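Local coordinates for protein glycosyltransferase (Streptomyces viridochromogenes, PDB 2IUY) that is a retaining GT4-family glycosyltransferase of avilamycin A biosynthesis that probably transfers a sugar from a UDP-linked donor, at residues D163-M168 / A181-A186; K175-A180 / L191-P196; E215-V220 / L226-S231; H233-M238 / A255-E260. One frame throughout, in Å; residues are numbered along the deposited sequence.

Contact 1 of 4, residues D163-M168 / A181-A186; sequences DFLLFM and AAFAHA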
loop_
_atom_site.group_PDB
_atom_site.type_symbol
_atom_site.label_atom_id
_atom_site.label_comp_id
_atom_site.label_asym_id
_atom_site.label_seq_id
_atom_site.Cartn_x
_atom_site.Cartn_y
_atom_site.Cartn_z
ATOM N N ASP A 163 13.876 -18.645 7.982
ATOM C CA ASP A 163 12.873 -19.706 7.893
ATOM C C ASP A 163 11.522 -19.212 8.297
ATOM O O ASP A 163 10.545 -19.932 8.140
ATOM C CB ASP A 163 13.277 -20.907 8.747
ATOM C CG ASP A 163 14.269 -21.828 8.022
ATOM O OD1 ASP A 163 14.019 -22.151 6.822
ATOM O OD2 ASP A 163 15.283 -22.232 8.649
ATOM N N PHE A 164 11.469 -17.981 8.812
ATOM C CA PHE A 164 10.223 -17.417 9.364
ATOM C C PHE A 164 9.271 -16.964 8.236
ATOM O O PHE A 164 9.741 -16.516 7.178
ATOM C CB PHE A 164 10.519 -16.304 10.384
ATOM C CG PHE A 164 11.082 -15.002 9.776
ATOM C CD1 PHE A 164 10.228 -14.015 9.234
ATOM C CD2 PHE A 164 12.459 -14.762 9.767
ATOM C CE1 PHE A 164 10.736 -12.840 8.697
ATOM C CE2 PHE A 164 12.970 -13.599 9.212
ATOM C CZ PHE A 164 12.112 -12.639 8.666
ATOM N N LEU A 165 7.956 -17.109 8.461
ATOM C CA LEU A 165 6.916 -16.444 7.618
ATOM C C LEU A 165 6.672 -15.033 8.189
ATOM O O LEU A 165 7.117 -14.747 9.300
ATOM C CB LEU A 165 5.637 -17.259 7.544
ATOM C CG LEU A 165 5.794 -18.727 7.074
ATOM C CD1 LEU A 165 4.431 -19.487 6.931
ATOM C CD2 LEU A 165 6.598 -18.814 5.777
ATOM N N LEU A 166 6.062 -14.137 7.429
ATOM C CA LEU A 166 6.034 -12.741 7.864
ATOM C C LEU A 166 4.668 -12.144 7.643
ATOM O O LEU A 166 4.139 -12.224 6.536
ATOM C CB LEU A 166 7.067 -11.876 7.137
ATOM C CG LEU A 166 7.012 -10.366 7.437
ATOM C CD1 LEU A 166 7.463 -10.032 8.865
ATOM C CD2 LEU A 166 7.896 -9.583 6.437
ATOM N N PHE A 167 4.109 -11.550 8.707
ATOM C CA PHE A 167 2.900 -10.795 8.565
ATOM C C PHE A 167 3.274 -9.339 8.846
ATOM O O PHE A 167 3.873 -9.051 9.866
ATOM C CB PHE A 167 1.807 -11.310 9.529
ATOM C CG PHE A 167 0.596 -10.443 9.573
ATOM C CD1 PHE A 167 -0.544 -10.768 8.823
ATOM C CD2 PHE A 167 0.581 -9.276 10.374
ATOM C CE1 PHE A 167 -1.694 -9.917 8.860
ATOM C CE2 PHE A 167 -0.549 -8.443 10.410
ATOM C CZ PHE A 167 -1.689 -8.788 9.642
HETATM N N MSE A 168 2.920 -8.439 7.934
HETATM C CA MSE A 168 3.299 -7.054 8.075
HETATM C C MSE A 168 2.117 -6.132 7.817
HETATM O O MSE A 168 1.703 -5.923 6.659
HETATM C CB MSE A 168 4.507 -6.712 7.166
HETATM C CG MSE A 168 4.918 -5.271 7.362
HETATM SE SE MSE A 168 6.538 -4.852 6.461
HETATM C CE MSE A 168 7.770 -5.601 7.774
ATOM N N ALA A 181 -1.491 -16.661 11.461
ATOM C CA ALA A 181 -0.907 -17.522 12.534
ATOM C C ALA A 181 -1.280 -18.989 12.265
ATOM O O ALA A 181 -0.399 -19.873 12.281
ATOM C CB ALA A 181 -1.365 -17.069 13.945
ATOM N N ALA A 182 -2.555 -19.233 11.938
ATOM C CA ALA A 182 -3.044 -20.575 11.616
ATOM C C ALA A 182 -2.288 -21.174 10.418
ATOM O O ALA A 182 -1.962 -22.346 10.393
ATOM C CB ALA A 182 -4.563 -20.547 11.305
ATOM N N PHE A 183 -2.046 -20.380 9.394
ATOM C CA PHE A 183 -1.392 -20.942 8.214
ATOM C C PHE A 183 0.081 -21.311 8.532
ATOM O O PHE A 183 0.573 -22.394 8.162
ATOM C CB PHE A 183 -1.565 -20.004 6.993
ATOM C CG PHE A 183 -0.914 -20.531 5.731
ATOM C CD1 PHE A 183 -1.657 -21.249 4.801
ATOM C CD2 PHE A 183 0.429 -20.292 5.478
ATOM C CE1 PHE A 183 -1.078 -21.764 3.672
ATOM C CE2 PHE A 183 1.031 -20.818 4.321
ATOM C CZ PHE A 183 0.263 -21.542 3.407
ATOM N N ALA A 184 0.777 -20.405 9.215
ATOM C CA ALA A 184 2.139 -20.661 9.698
ATOM C C ALA A 184 2.140 -21.903 10.585
ATOM O O ALA A 184 2.924 -22.813 10.346
ATOM C CB ALA A 184 2.689 -19.452 10.472
ATOM N N HIS A 185 1.291 -21.926 11.614
ATOM C CA HIS A 185 1.096 -23.143 12.427
ATOM C C HIS A 185 0.945 -24.453 11.586
ATOM O O HIS A 185 1.624 -25.445 11.848
ATOM C CB HIS A 185 -0.051 -22.972 13.423
ATOM C CG HIS A 185 -0.331 -24.210 14.221
ATOM N ND1 HIS A 185 -1.294 -25.127 13.858
ATOM C CD2 HIS A 185 0.267 -24.707 15.328
ATOM C CE1 HIS A 185 -1.293 -26.125 14.724
ATOM N NE2 HIS A 185 -0.353 -25.895 15.622
ATOM N N ALA A 186 0.079 -24.425 10.581
ATOM C CA ALA A 186 -0.138 -25.518 9.654
ATOM C C ALA A 186 1.162 -26.003 9.011
ATOM O O ALA A 186 1.305 -27.200 8.742
ATOM C CB ALA A 186 -1.152 -25.102 8.536
#
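Leu165, on the strand, meets the helix at Ala184, and this pair is the tight part of a small, wholly apolar contact. The leucine CG stands anti to its own carbonyl carbon (chi1 -54°), and the extended second torsion (chi2 -176°) carries CD1 on to the helix. There Leu165 CD1 lies 3.8 Å from Ala184 CA and 3.9 Å from Ala184 CB, so one methyl rests on backbone and side chain of the alanine together. The strand and helix backbones come near here, with Leu165 CA and Ala184 CA 6.7 Å apart. The same methyl meets Phe183 more loosely: Leu165 CD1 is 4.3 Å from Phe183 CD2, near the plane of the ring and at its edge rather than over a face. Phe183 is packed from outside as well, by an edge-to-face pairing with Phe293 and by Ala298 and Thr301 of helix 295-303. The solvent side lies beyond the helix, where His185 points away from the strand and is exposed. Strand 165-168 and helix 177-187 are the first two elements of a beta-alpha-beta unit in the Rossmann-like domain of a GT-B glycosyltransferase.

Contact 2 of 4, residues K175-A180 / L191-P196; sequences KGALEA and LVLAGP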
loop_
_atom_site.group_PDB
_atom_site.type_symbol
_atom_site.label_atom_id
_atom_site.label_comp_id
_atom_site.label_asym_id
_atom_site.label_seq_id
_atom_site.Cartn_x
_atom_site.Cartn_y
_atom_site.Cartn_z
ATOM N N LYS A 175 -7.506 -7.875 8.667
ATOM C CA LYS A 175 -6.187 -8.070 8.041
ATOM C C LYS A 175 -5.716 -9.525 8.141
ATOM O O LYS A 175 -4.776 -9.924 7.456
ATOM C CB LYS A 175 -5.108 -7.136 8.611
ATOM C CG LYS A 175 -5.382 -5.651 8.374
ATOM C CD LYS A 175 -5.617 -5.342 6.877
ATOM C CE LYS A 175 -4.344 -5.506 6.069
ATOM N NZ LYS A 175 -4.396 -4.720 4.775
ATOM N N GLY A 176 -6.401 -10.319 8.963
ATOM C CA GLY A 176 -6.208 -11.762 8.976
ATOM C C GLY A 176 -4.923 -12.188 9.683
ATOM O O GLY A 176 -4.325 -13.193 9.305
ATOM N N ALA A 177 -4.516 -11.457 10.714
ATOM C CA ALA A 177 -3.342 -11.842 11.527
ATOM C C ALA A 177 -3.521 -13.245 12.116
ATOM O O ALA A 177 -2.576 -14.059 12.149
ATOM C CB ALA A 177 -3.059 -10.798 12.644
ATOM N N LEU A 178 -4.731 -13.509 12.588
ATOM C CA LEU A 178 -5.066 -14.786 13.225
ATOM C C LEU A 178 -4.982 -15.926 12.243
ATOM O O LEU A 178 -4.376 -16.966 12.501
ATOM C CB LEU A 178 -6.472 -14.727 13.855
ATOM C CG LEU A 178 -6.924 -16.102 14.424
ATOM C CD1 LEU A 178 -6.173 -16.369 15.738
ATOM C CD2 LEU A 178 -8.383 -16.114 14.672
ATOM N N GLU A 179 -5.571 -15.718 11.087
ATOM C CA GLU A 179 -5.485 -16.690 9.989
ATOM C C GLU A 179 -4.075 -16.927 9.459
ATOM O O GLU A 179 -3.742 -18.027 9.057
ATOM C CB GLU A 179 -6.433 -16.263 8.867
ATOM C CG GLU A 179 -7.931 -16.363 9.269
ATOM C CD GLU A 179 -8.459 -15.178 10.092
ATOM O OE1 GLU A 179 -7.761 -14.140 10.287
ATOM O OE2 GLU A 179 -9.609 -15.272 10.560
ATOM N N ALA A 180 -3.259 -15.894 9.431
ATOM C CA ALA A 180 -1.847 -16.022 9.112
ATOM C C ALA A 180 -1.128 -16.862 10.194
ATOM O O ALA A 180 -0.239 -17.696 9.884
ATOM C CB ALA A 180 -1.229 -14.643 9.001
ATOM N N LEU A 191 5.900 -17.294 12.638
ATOM C CA LEU A 191 5.308 -16.128 12.057
ATOM C C LEU A 191 5.727 -14.910 12.890
ATOM O O LEU A 191 5.302 -14.740 14.047
ATOM C CB LEU A 191 3.785 -16.243 12.033
ATOM C CG LEU A 191 3.055 -15.005 11.483
ATOM C CD1 LEU A 191 3.214 -14.917 9.981
ATOM C CD2 LEU A 191 1.573 -15.048 11.878
ATOM N N VAL A 192 6.552 -14.063 12.267
ATOM C CA VAL A 192 6.783 -12.717 12.759
ATOM C C VAL A 192 5.578 -11.815 12.464
ATOM O O VAL A 192 5.115 -11.710 11.318
ATOM C CB VAL A 192 8.088 -12.151 12.169
ATOM C CG1 VAL A 192 8.302 -10.726 12.602
ATOM C CG2 VAL A 192 9.245 -13.012 12.630
ATOM N N LEU A 193 5.033 -11.238 13.528
ATOM C CA LEU A 193 3.951 -10.297 13.439
ATOM C C LEU A 193 4.530 -8.913 13.590
ATOM O O LEU A 193 4.758 -8.438 14.725
ATOM C CB LEU A 193 2.921 -10.522 14.539
ATOM C CG LEU A 193 1.840 -11.573 14.423
ATOM C CD1 LEU A 193 1.105 -11.552 15.757
ATOM C CD2 LEU A 193 0.889 -11.166 13.360
ATOM N N ALA A 194 4.788 -8.294 12.438
ATOM C CA ALA A 194 5.396 -6.981 12.364
ATOM C C ALA A 194 4.396 -5.865 11.983
ATOM O O ALA A 194 4.119 -5.611 10.802
ATOM C CB ALA A 194 6.556 -7.001 11.399
ATOM N N GLY A 195 3.907 -5.164 12.988
ATOM C CA GLY A 195 3.046 -4.012 12.798
ATOM C C GLY A 195 2.378 -3.696 14.121
ATOM O O GLY A 195 2.566 -4.446 15.103
ATOM N N PRO A 196 1.597 -2.587 14.156
ATOM C CA PRO A 196 0.933 -2.192 15.376
ATOM C C PRO A 196 -0.164 -3.186 15.781
ATOM O O PRO A 196 -1.027 -3.535 14.985
ATOM C CB PRO A 196 0.366 -0.806 15.054
ATOM C CG PRO A 196 0.238 -0.754 13.597
ATOM C CD PRO A 196 1.313 -1.659 13.040
#
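Leu191 lays its CD2 methyl over the backbone at Ala180, 3.7 Å from Ala180 C and 3.8 Å from Ala180 O. This is the return half of the beta-alpha-beta unit formed by strand 165-168, helix 177-187 and strand 191-194, in which the helix packs on the strand that follows it. The leucine CG is anti to the backbone N (chi1 177°), and CD2 also stands 4.0 Å from Ala180 CB. Leu193, two residues along the strand, turns its CG the other way, anti to the carbonyl carbon (chi1 -82°). The end of this side chain thereby comes nearer the helix than its first bond would suggest, with Leu193 CD2 4.0 Å from Ala177 CB. Two leucines thus meet two alanines three positions apart, about one helical turn, and the contact is buried and free of polar bonds between the segments. Phe167 of the neighbouring strand packs against Ala177, Ala180 and Leu193, while Tyr202 and Ile206 of helix 200-210 lie on Ala177. Just before the helix, Lys175 belongs to the UDP site of this protein, and its NZ makes a salt bridge with Glu252. Gly176 follows at the N-cap, and its carbonyl O receives the first helical bond from Ala180 N at 2.9 Å.

Contact 3 of 4, residues E215-V220 / L226-S231; sequences EPIGEV and LDLLAS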
loop_
_atom_site.group_PDB
_atom_site.type_symbol
_atom_site.label_atom_id
_atom_site.label_comp_id
_atom_site.label_asym_id
_atom_site.label_seq_id
_atom_site.Cartn_x
_atom_site.Cartn_y
_atom_site.Cartn_z
ATOM N N GLU A 215 5.623 -14.575 16.687
ATOM C CA GLU A 215 6.546 -13.690 17.372
ATOM C C GLU A 215 6.136 -12.267 17.044
ATOM O O GLU A 215 6.495 -11.747 15.979
ATOM C CB GLU A 215 8.015 -13.944 16.977
ATOM C CG GLU A 215 8.412 -15.424 16.993
ATOM C CD GLU A 215 9.730 -15.726 16.254
ATOM O OE1 GLU A 215 10.528 -14.769 16.008
ATOM O OE2 GLU A 215 9.954 -16.930 15.930
ATOM N N PRO A 216 5.386 -11.638 17.965
ATOM C CA PRO A 216 4.908 -10.264 17.775
ATOM C C PRO A 216 6.013 -9.289 18.131
ATOM O O PRO A 216 6.525 -9.338 19.259
ATOM C CB PRO A 216 3.753 -10.155 18.783
ATOM C CG PRO A 216 3.587 -11.549 19.422
ATOM C CD PRO A 216 4.907 -12.205 19.252
ATOM N N ILE A 217 6.377 -8.417 17.201
ATOM C CA ILE A 217 7.510 -7.510 17.406
ATOM C C ILE A 217 7.083 -6.051 17.445
ATOM O O ILE A 217 7.862 -5.171 17.768
ATOM C CB ILE A 217 8.652 -7.790 16.388
ATOM C CG1 ILE A 217 8.168 -7.692 14.940
ATOM C CG2 ILE A 217 9.189 -9.199 16.565
ATOM C CD1 ILE A 217 9.289 -7.295 13.997
ATOM N N GLY A 218 5.807 -5.814 17.161
ATOM C CA GLY A 218 5.250 -4.482 17.171
ATOM C C GLY A 218 5.593 -3.737 15.888
ATOM O O GLY A 218 6.122 -4.327 14.933
ATOM N N GLU A 219 5.280 -2.438 15.884
ATOM C CA GLU A 219 5.447 -1.590 14.707
ATOM C C GLU A 219 6.908 -1.648 14.266
ATOM O O GLU A 219 7.814 -1.599 15.089
ATOM C CB GLU A 219 5.007 -0.153 15.028
ATOM C CG GLU A 219 4.848 0.795 13.817
ATOM C CD GLU A 219 4.404 2.186 14.217
ATOM O OE1 GLU A 219 3.683 2.353 15.244
ATOM O OE2 GLU A 219 4.763 3.122 13.490
ATOM N N VAL A 220 7.123 -1.792 12.970
ATOM C CA VAL A 220 8.469 -1.759 12.411
ATOM C C VAL A 220 8.581 -0.636 11.373
ATOM O O VAL A 220 7.559 -0.070 10.928
ATOM C CB VAL A 220 8.896 -3.102 11.744
ATOM C CG1 VAL A 220 8.963 -4.223 12.761
ATOM C CG2 VAL A 220 7.951 -3.459 10.590
ATOM N N LEU A 226 12.782 -3.335 5.906
ATOM C CA LEU A 226 13.328 -3.757 4.633
ATOM C C LEU A 226 13.998 -5.102 4.682
ATOM O O LEU A 226 13.781 -5.928 3.800
ATOM C CB LEU A 226 14.358 -2.739 4.190
ATOM C CG LEU A 226 13.919 -1.329 3.881
ATOM C CD1 LEU A 226 15.165 -0.681 3.247
ATOM C CD2 LEU A 226 12.641 -1.275 2.948
ATOM N N ASP A 227 14.828 -5.317 5.708
ATOM C CA ASP A 227 15.462 -6.617 5.906
ATOM C C ASP A 227 14.424 -7.720 6.148
ATOM O O ASP A 227 14.546 -8.807 5.588
ATOM C CB ASP A 227 16.432 -6.584 7.092
ATOM C CG ASP A 227 17.652 -5.693 6.840
ATOM O OD1 ASP A 227 18.193 -5.738 5.714
ATOM O OD2 ASP A 227 18.080 -4.974 7.783
ATOM N N LEU A 228 13.410 -7.447 6.971
ATOM C CA LEU A 228 12.338 -8.438 7.234
ATOM C C LEU A 228 11.628 -8.839 5.942
ATOM O O LEU A 228 11.417 -10.019 5.658
ATOM C CB LEU A 228 11.338 -7.870 8.264
ATOM C CG LEU A 228 11.789 -7.809 9.733
ATOM C CD1 LEU A 228 10.695 -7.122 10.586
ATOM C CD2 LEU A 228 12.085 -9.204 10.270
ATOM N N LEU A 229 11.289 -7.834 5.142
ATOM C CA LEU A 229 10.628 -8.050 3.841
ATOM C C LEU A 229 11.407 -8.997 2.929
ATOM O O LEU A 229 10.834 -9.911 2.318
ATOM C CB LEU A 229 10.424 -6.707 3.134
ATOM C CG LEU A 229 9.068 -6.013 2.976
ATOM C CD1 LEU A 229 7.815 -6.756 3.466
ATOM C CD2 LEU A 229 9.106 -4.515 3.379
ATOM N N ALA A 230 12.720 -8.781 2.900
ATOM C CA ALA A 230 13.681 -9.522 2.071
ATOM C C ALA A 230 14.060 -10.929 2.650
ATOM O O ALA A 230 14.272 -11.881 1.919
ATOM C CB ALA A 230 14.967 -8.663 1.945
ATOM N N SER A 231 14.213 -11.010 3.961
ATOM C CA SER A 231 14.726 -12.209 4.606
ATOM C C SER A 231 13.602 -13.238 4.837
ATOM O O SER A 231 13.860 -14.445 4.984
ATOM C CB SER A 231 15.422 -11.820 5.926
ATOM O OG SER A 231 14.517 -11.237 6.848
#
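With chi1 at 57°, Ile217 holds CG1 between its backbone N and carbonyl carbon, and the nearly extended next torsion sends CD1 out toward Leu228. The leucine answers from the helix with CG anti to its carbonyl carbon (chi1 -74°) and CD1 continuing the chain outward. The two side chains therefore meet tip to tip, Ile217 CD1 lying 3.7 Å from Leu228 CD1. Val220 reaches the same leucine methyl from a slanting direction, its CG1 standing 4.0 Å from Leu228 CD1. One methyl of Leu228 thus serves both partners, and nothing polar passes between the segments. The contact is small and near the surface, with all three residues partly exposed. Its backbones stay well apart, the closest CA atoms being Val220 CA and Leu228 CA at 9.3 Å.

Toward the end of the helix, Ser231 folds back on the preceding turn, its OG giving a hydrogen bond of 2.7 Å to Asp227 O. The hydroxyl approaches from above the carbonyl plane, 40° out of it. The same oxygen also accepts the helical bond from Ser231 N at 2.8 Å, so two donors of one residue grip it. On the other segment, Glu219 OE2 accepts a hydrogen bond from the backbone N of Tyr29, a UDP-site residue that follows the first strand of the other parallel sheet. Val220 and the nearby Arg225 also bind UDP in this protein, and a MES molecule, probably from the crystallisation liquor, sits beside Val220 here. The loop and helix thus border the nucleotide site in the cleft between the two Rossmann-like domains of a GT-B glycosyltransferase.

Contact 4 of 4, residues H233-M238 / A255-E260; sequences HAVLAM and ATVVSE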
loop_
_atom_site.group_PDB
_atom_site.type_symbol
_atom_site.label_atom_id
_atom_site.label_comp_id
_atom_site.label_asym_id
_atom_site.label_seq_id
_atom_site.Cartn_x
_atom_site.Cartn_y
_atom_site.Cartn_z
ATOM N N HIS A 233 10.860 -16.089 4.615
ATOM C CA HIS A 233 10.545 -17.171 3.687
ATOM C C HIS A 233 9.340 -16.817 2.759
ATOM O O HIS A 233 9.349 -17.066 1.542
ATOM C CB HIS A 233 10.340 -18.482 4.476
ATOM C CG HIS A 233 10.126 -19.679 3.604
ATOM N ND1 HIS A 233 11.150 -20.526 3.244
ATOM C CD2 HIS A 233 9.020 -20.145 2.976
ATOM C CE1 HIS A 233 10.685 -21.469 2.439
ATOM N NE2 HIS A 233 9.396 -21.257 2.251
ATOM N N ALA A 234 8.292 -16.226 3.336
ATOM C CA ALA A 234 7.143 -15.812 2.553
ATOM C C ALA A 234 6.428 -14.784 3.371
ATOM O O ALA A 234 6.605 -14.737 4.577
ATOM C CB ALA A 234 6.167 -17.012 2.208
ATOM N N VAL A 235 5.636 -13.956 2.692
ATOM C CA VAL A 235 4.771 -12.983 3.365
ATOM C C VAL A 235 3.346 -13.504 3.251
ATOM O O VAL A 235 2.980 -14.082 2.245
ATOM C CB VAL A 235 4.941 -11.556 2.736
ATOM C CG1 VAL A 235 3.742 -10.647 3.059
ATOM C CG2 VAL A 235 6.280 -10.929 3.229
ATOM N N LEU A 236 2.567 -13.309 4.298
ATOM C CA LEU A 236 1.194 -13.768 4.385
ATOM C C LEU A 236 0.306 -12.520 4.409
ATOM O O LEU A 236 0.382 -11.676 5.332
ATOM C CB LEU A 236 1.005 -14.597 5.667
ATOM C CG LEU A 236 1.966 -15.767 5.952
ATOM C CD1 LEU A 236 1.458 -16.622 7.189
ATOM C CD2 LEU A 236 2.174 -16.690 4.727
ATOM N N ALA A 237 -0.491 -12.378 3.361
ATOM C CA ALA A 237 -1.435 -11.258 3.231
ATOM C C ALA A 237 -2.830 -11.857 3.274
ATOM O O ALA A 237 -3.347 -12.326 2.265
ATOM C CB ALA A 237 -1.192 -10.530 1.898
HETATM N N MSE A 238 -3.438 -11.854 4.459
HETATM C CA MSE A 238 -4.582 -12.751 4.747
HETATM C C MSE A 238 -5.848 -12.007 5.067
HETATM O O MSE A 238 -6.608 -12.438 5.916
HETATM C CB MSE A 238 -4.224 -13.662 5.934
HETATM C CG MSE A 238 -2.913 -14.443 5.777
HETATM SE SE MSE A 238 -2.907 -15.706 4.339
HETATM C CE MSE A 238 -4.065 -17.092 5.181
ATOM N N ALA A 255 -3.287 -3.440 -1.077
ATOM C CA ALA A 255 -2.327 -4.324 -0.392
ATOM C C ALA A 255 -0.874 -4.069 -0.791
ATOM O O ALA A 255 -0.239 -4.852 -1.489
ATOM C CB ALA A 255 -2.684 -5.811 -0.580
ATOM N N THR A 256 -0.373 -2.939 -0.348
ATOM C CA THR A 256 0.968 -2.491 -0.643
ATOM C C THR A 256 2.012 -3.571 -0.258
ATOM O O THR A 256 3.005 -3.750 -0.946
ATOM C CB THR A 256 1.222 -1.145 0.116
ATOM O OG1 THR A 256 2.467 -0.540 -0.337
ATOM C CG2 THR A 256 1.270 -1.388 1.612
ATOM N N VAL A 257 1.752 -4.334 0.811
ATOM C CA VAL A 257 2.733 -5.344 1.280
ATOM C C VAL A 257 3.035 -6.397 0.212
ATOM O O VAL A 257 4.103 -6.964 0.221
ATOM C CB VAL A 257 2.279 -6.071 2.603
ATOM C CG1 VAL A 257 1.202 -7.175 2.317
ATOM C CG2 VAL A 257 3.500 -6.616 3.369
ATOM N N VAL A 258 2.097 -6.630 -0.711
ATOM C CA VAL A 258 2.300 -7.611 -1.787
ATOM C C VAL A 258 3.453 -7.185 -2.731
ATOM O O VAL A 258 4.382 -7.975 -3.009
ATOM C CB VAL A 258 0.987 -7.881 -2.599
ATOM C CG1 VAL A 258 1.238 -8.839 -3.836
ATOM C CG2 VAL A 258 -0.092 -8.511 -1.727
ATOM N N SER A 259 3.381 -5.941 -3.224
ATOM C CA SER A 259 4.404 -5.411 -4.130
ATOM C C SER A 259 5.728 -5.241 -3.406
ATOM O O SER A 259 6.798 -5.455 -3.994
ATOM C CB SER A 259 3.943 -4.090 -4.814
ATOM O OG SER A 259 3.647 -3.121 -3.823
ATOM N N GLU A 260 5.652 -4.875 -2.124
ATOM C CA GLU A 260 6.827 -4.707 -1.248
ATOM C C GLU A 260 7.573 -6.006 -1.005
ATOM O O GLU A 260 8.783 -6.038 -1.148
ATOM C CB GLU A 260 6.440 -4.047 0.080
ATOM C CG GLU A 260 6.046 -2.604 -0.210
ATOM C CD GLU A 260 5.873 -1.752 1.000
ATOM O OE1 GLU A 260 4.994 -2.071 1.811
ATOM O OE2 GLU A 260 6.621 -0.738 1.120
#
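Strand 234-237 and helix 256-260 run nearly antiparallel, at 167° with their axes 9.1 Å apart, and approach most closely in the backbone at Ala237 and Val258. Val257 carries most of the contact, spreading its two methyls over alternate residues of the strand, Val235 and Ala237, which point toward the helix. Its chi1 of 78° places CG1 between the backbone N and the carbonyl carbon, and CG2 anti to the N. CG2 meets Val235 tip to tip, with Val257 CG2 4.1 Å from Val235 CG1. The other branch goes to the alanine, Val257 CG1 lying 4.1 Å from Ala237 CB. Val258 adds a looser touch from the side, its CG2 4.3 Å from Ala237 CB. Leu236, between the two strand residues, points to the opposite face of the sheet.

The first turn of the helix is held by its own polar bonds. Thr256 O takes two donors, Glu260 N at 3.1 Å and Ser259 OG at 3.0 Å, the hydroxyl tilted only 16° from the carbonyl plane. Thr256, Val257 and Glu260 all bind UDP in this protein, so this packing lies directly beside the nucleotide site, with Val257 belonging to both. Glu260 is itself gripped by a salt bridge to Arg225, another UDP-site residue, and by a hydrogen bond with Tyr152.

Around this pair, Met168 of strand 165-168 also packs on Val257, helix 276-279 touches Val258, and on the far face of strand 234-237 Leu236 lies against Ala180 and Phe183 of helix 177-187.

Overall arrangement
From the N terminus, the first sheet is complete before these contacts begin; all four belong to the second. Contact 1 closes the step from strand 165-168 to helix 177-187, and contact 2 the step from that helix to strand 191-194. Their segments alternate, so the two loops cross and together span one beta-alpha-beta unit. Contact 3 follows in series, closing a short loop from edge strand 214-216 to helix 222-231, which leads directly into strand 234-237. Contact 4 comes last, closing a longer, irregular loop to helix 256-263. Strands 214-216, 191-194, 165-168 and 234-237 lie side by side in this order, linking all four contacts through one sheet.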